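Local coordinates for serine protease pet (Escherichia coli, PDB 4OM9), which is a secreted autotransporter serine protease that acts as an enterotoxin of enteroaggregative strains and probably cleaves alpha-fodrin in host cells, at residues A[15-19]-A[47-51]; A[131-135]-A[214-219]. All coordinates share one frame; numbering follows the deposited sequence.

Interaction 1: residues A[15-19]-A[47-51]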
# COMPACT_ATOMS: atom_id res chain seq x y z
N ASP A 15 8.58 -19.74 -2.69
CA ASP A 15 8.13 -18.39 -3.05
C ASP A 15 8.04 -18.26 -4.57
O ASP A 15 7.10 -17.67 -5.10
CB ASP A 15 9.07 -17.31 -2.50
CG ASP A 15 8.64 -16.77 -1.12
OD1 ASP A 15 7.55 -17.11 -0.64
OD2 ASP A 15 9.43 -15.99 -0.52
N LEU A 16 9.05 -18.80 -5.27
CA LEU A 16 9.11 -18.69 -6.72
C LEU A 16 7.98 -19.47 -7.38
O LEU A 16 7.36 -18.98 -8.31
CB LEU A 16 10.47 -19.17 -7.24
CG LEU A 16 10.69 -19.21 -8.76
CD1 LEU A 16 10.33 -17.89 -9.43
CD2 LEU A 16 12.13 -19.57 -9.06
N ALA A 17 7.73 -20.69 -6.89
CA ALA A 17 6.75 -21.55 -7.53
C ALA A 17 5.35 -21.01 -7.28
O ALA A 17 4.46 -21.20 -8.09
CB ALA A 17 6.85 -22.99 -7.01
N GLN A 18 5.16 -20.31 -6.17
CA GLN A 18 3.82 -19.94 -5.77
C GLN A 18 3.60 -18.46 -5.97
O GLN A 18 2.60 -17.90 -5.50
CB GLN A 18 3.60 -20.38 -4.31
CG GLN A 18 3.87 -21.89 -4.15
CD GLN A 18 3.84 -22.35 -2.72
OE1 GLN A 18 3.08 -21.82 -1.89
NE2 GLN A 18 4.66 -23.35 -2.40
N ASN A 19 4.53 -17.83 -6.70
CA ASN A 19 4.46 -16.40 -7.01
C ASN A 19 4.25 -15.55 -5.74
O ASN A 19 3.40 -14.64 -5.71
CB ASN A 19 3.35 -16.13 -8.03
CG ASN A 19 3.72 -16.59 -9.43
OD1 ASN A 19 2.97 -17.35 -10.05
ND2 ASN A 19 4.85 -16.15 -9.93
N VAL A 47 9.28 -12.88 -14.10
CA VAL A 47 8.89 -14.12 -13.43
C VAL A 47 7.62 -14.66 -14.09
O VAL A 47 6.69 -13.91 -14.36
CB VAL A 47 8.64 -13.90 -11.92
CG1 VAL A 47 8.15 -15.18 -11.25
CG2 VAL A 47 9.90 -13.40 -11.25
N PRO A 48 7.60 -15.97 -14.36
CA PRO A 48 6.38 -16.57 -14.92
C PRO A 48 5.19 -16.43 -13.99
O PRO A 48 5.35 -16.21 -12.79
CB PRO A 48 6.75 -18.05 -15.09
CG PRO A 48 8.27 -18.07 -15.10
CD PRO A 48 8.69 -16.94 -14.21
N ASP A 49 3.99 -16.55 -14.55
CA ASP A 49 2.80 -16.76 -13.75
C ASP A 49 2.59 -18.26 -13.68
O ASP A 49 2.26 -18.90 -14.68
CB ASP A 49 1.58 -16.04 -14.35
CG ASP A 49 0.32 -16.18 -13.49
OD1 ASP A 49 0.10 -17.24 -12.87
OD2 ASP A 49 -0.47 -15.21 -13.45
N PHE A 50 2.78 -18.82 -12.50
CA PHE A 50 2.58 -20.25 -12.33
C PHE A 50 1.16 -20.68 -11.93
O PHE A 50 0.97 -21.83 -11.49
CB PHE A 50 3.56 -20.78 -11.30
CG PHE A 50 4.99 -20.61 -11.69
CD1 PHE A 50 5.48 -21.21 -12.85
CD2 PHE A 50 5.86 -19.85 -10.90
CE1 PHE A 50 6.80 -21.06 -13.21
CE2 PHE A 50 7.19 -19.71 -11.26
CZ PHE A 50 7.66 -20.31 -12.41
N SER A 51 0.17 -19.82 -12.07
CA SER A 51 -1.16 -20.20 -11.59
C SER A 51 -1.88 -21.24 -12.48
O SER A 51 -2.91 -21.75 -12.08
CB SER A 51 -2.04 -18.97 -11.40
OG SER A 51 -2.10 -18.19 -12.57
O HOH W 1 1.44 -21.28 -8.17
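Ala17 and Phe50 bring the two backbones closest, with 6.5 Å between their CA atoms, and the gap widens to 8.1 Å between the CA atoms of Leu16 and Val47. Residues 15-17 finish helix 10-17, Gln18 leaves helical geometry, and Asn19 takes a left-handed conformation; residues 47-51 are irregular chain. Asn19 does most of the joining. With its CG beside the backbone N and anti to the carbonyl carbon (chi1 -73°), its amide is presented to the backbone of 48-50 and gives and receives there: OD1 accepts from Phe50 N at 2.9 Å, in the carbonyl plane on a lone pair, while ND2 donates to Pro48 O at 2.9 Å, nearly end-on to that carbonyl. ND2 also donates to Phe23 O, so that nitrogen serves two carbonyls.

Phe50 turns its ring toward the helix end. Pro48 CB sits over one face, toward the rim, while Leu16 O approaches the edge near the ring plane, only 3.0 Å from CE2. Leu16 CD1 meets Val47 CG1 at 3.9 Å and also borders CE2 of the Phe50 ring. Water 1 donates to Ala17 O and, weakly, to Phe50 O. Within 47-51, Asp49 OD1 accepts from Ser51 N in an Asx turn that brackets Phe50, whose N-H goes to Asn19. Behind the contact, Phe148 and Val150 of strand 143-151 pack against Leu16, Ala17, Pro48 and Phe50.

One amide thus satisfies a carbonyl and an N-H two residues apart, and the two different partners settle which end is O and which is N. Apolar contacts do the rest, joining the end of helix 10-17 to the loop that precedes strand 60-63, inside the protease domain.

Interaction 2: residues A[131-135]-A[214-219]; sequences IDRYG and VFDNKE
Arg133 and Asn217 meet where helix 127-134 ends against the tip of strand 211-216. The close part lies between backbones: Asn217 N donates to Arg133 O at 2.6 Å in a nearly straight bond (171°), and the CA-H of Tyr134 points at Phe215 O. Asn217 then wraps the helix end with its amide. ND2 donates to Asp132 O at 2.8 Å, approaching from above that carbonyl's plane, and to Gly135 O at 3.0 Å on a lone pair, so one nitrogen serves two carbonyls of the chain as it leaves the helix. The Tyr134 ring lies along the Asp216 backbone and CB, with Arg133 CG over one face toward the rim. Water 2 links Tyr134 O to Phe215 N.

Arg133, partly exposed and bent at chi3, reaches buried Asp216 in a salt bridge made by one nitrogen: NH1 lies 3.2 Å from both OD1 and OD2, in bent bonds (136° and 144°). The solvent side is looser. Lys218 and Glu219, both exposed, only skirt this corner: Lys218 NZ is near Asp132 O but poorly aimed for a hydrogen bond.

Asp216 OD1 has three donors in all, so its negative charge is probably well stabilised. Two of them, Lys218 N and Glu219 N, make an Asx turn and Asx motif at the end of strand 211-216, before strand 221-232 of its antiparallel hairpin.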
# COMPACT_ATOMS: atom_id res chain seq x y z
N ILE A 131 15.98 -21.50 -30.92
CA ILE A 131 17.01 -20.83 -30.15
C ILE A 131 16.81 -19.32 -30.20
O ILE A 131 16.82 -18.65 -29.16
CB ILE A 131 18.42 -21.19 -30.65
CG1 ILE A 131 18.73 -22.65 -30.33
CG2 ILE A 131 19.47 -20.24 -30.04
CD1 ILE A 131 19.83 -23.25 -31.16
N ASP A 132 16.58 -18.78 -31.39
CA ASP A 132 16.36 -17.35 -31.56
C ASP A 132 15.05 -16.86 -30.91
O ASP A 132 15.00 -15.75 -30.40
CB ASP A 132 16.41 -16.99 -33.05
CG ASP A 132 17.84 -17.11 -33.63
OD1 ASP A 132 18.82 -16.82 -32.91
OD2 ASP A 132 17.99 -17.50 -34.81
N ARG A 133 14.01 -17.70 -30.91
CA ARG A 133 12.72 -17.32 -30.32
C ARG A 133 12.71 -17.40 -28.80
O ARG A 133 12.07 -16.59 -28.12
CB ARG A 133 11.58 -18.18 -30.89
CG ARG A 133 10.22 -17.87 -30.24
CD ARG A 133 9.04 -18.45 -30.99
NE ARG A 133 8.96 -17.99 -32.37
CZ ARG A 133 8.50 -16.80 -32.73
NH1 ARG A 133 8.08 -15.95 -31.81
NH2 ARG A 133 8.46 -16.46 -34.01
N TYR A 134 13.42 -18.38 -28.24
CA TYR A 134 13.36 -18.60 -26.80
C TYR A 134 14.69 -18.49 -26.08
O TYR A 134 14.77 -18.76 -24.87
CB TYR A 134 12.75 -19.98 -26.53
CG TYR A 134 11.38 -20.18 -27.12
CD1 TYR A 134 10.23 -19.67 -26.51
CD2 TYR A 134 11.23 -20.88 -28.30
CE1 TYR A 134 8.99 -19.89 -27.05
CE2 TYR A 134 10.01 -21.08 -28.84
CZ TYR A 134 8.90 -20.59 -28.23
OH TYR A 134 7.68 -20.82 -28.82
N GLY A 135 15.74 -18.10 -26.79
CA GLY A 135 17.05 -17.95 -26.19
C GLY A 135 17.20 -16.74 -25.30
O GLY A 135 16.58 -15.70 -25.52
N VAL A 214 9.03 -21.78 -20.98
CA VAL A 214 10.11 -21.25 -21.76
C VAL A 214 9.60 -19.93 -22.34
O VAL A 214 8.40 -19.75 -22.48
CB VAL A 214 10.53 -22.32 -22.80
CG1 VAL A 214 10.44 -21.83 -24.21
CG2 VAL A 214 11.89 -22.89 -22.44
N PHE A 215 10.47 -18.96 -22.58
CA PHE A 215 10.02 -17.59 -22.78
C PHE A 215 10.28 -17.07 -24.19
O PHE A 215 11.43 -16.98 -24.63
CB PHE A 215 10.68 -16.68 -21.75
CG PHE A 215 10.31 -15.22 -21.87
CD1 PHE A 215 9.14 -14.73 -21.28
CD2 PHE A 215 11.14 -14.33 -22.53
CE1 PHE A 215 8.80 -13.39 -21.38
CE2 PHE A 215 10.81 -12.99 -22.63
CZ PHE A 215 9.63 -12.51 -22.05
N ASP A 216 9.20 -16.72 -24.86
CA ASP A 216 9.21 -16.23 -26.24
C ASP A 216 9.75 -14.80 -26.30
O ASP A 216 9.15 -13.89 -25.72
CB ASP A 216 7.78 -16.31 -26.80
CG ASP A 216 7.68 -15.97 -28.29
OD1 ASP A 216 8.40 -15.07 -28.78
OD2 ASP A 216 6.83 -16.60 -28.96
N ASN A 217 10.87 -14.63 -27.01
CA ASN A 217 11.59 -13.35 -27.20
C ASN A 217 10.82 -12.23 -27.86
O ASN A 217 11.03 -11.06 -27.56
CB ASN A 217 12.83 -13.57 -28.08
CG ASN A 217 14.07 -13.81 -27.28
OD1 ASN A 217 14.23 -13.24 -26.20
ND2 ASN A 217 14.95 -14.65 -27.79
N LYS A 218 9.98 -12.60 -28.83
CA LYS A 218 9.37 -11.63 -29.72
C LYS A 218 7.97 -11.28 -29.25
O LYS A 218 7.47 -10.19 -29.50
CB LYS A 218 9.32 -12.17 -31.14
CG LYS A 218 10.66 -12.65 -31.67
CD LYS A 218 11.69 -11.53 -31.69
CE LYS A 218 12.91 -11.93 -32.50
NZ LYS A 218 13.59 -13.13 -31.94
N GLU A 219 7.34 -12.23 -28.57
CA GLU A 219 5.98 -12.04 -28.09
C GLU A 219 5.99 -11.65 -26.63
O GLU A 219 4.96 -11.28 -26.08
CB GLU A 219 5.16 -13.32 -28.30
CG GLU A 219 5.20 -13.87 -29.72
CD GLU A 219 4.29 -13.12 -30.68
OE1 GLU A 219 4.33 -11.87 -30.73
OE2 GLU A 219 3.52 -13.79 -31.41
O HOH W 2 13.32 -19.41 -22.46
O HOH W 3 13.61 -15.93 -24.46

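Interactions 1 and 2 are separate contacts in series within the protease domain, whose family belongs to the PA clan: their centres lie 19 Å apart and their nearest atoms about 7 Å. Strand 143-151 connects them, since it packs on both segments of interaction 1 and pairs with strand 211-216, which carries half of interaction 2. A second route runs through Phe215, which touches Leu45 and Pro46 just ahead of residues 47-51. Interaction 1 secures the N-terminal helix beside the chain leading to the first antiparallel sheet; interaction 2 holds the helix that links this sheet to the second. No ligand takes part in either.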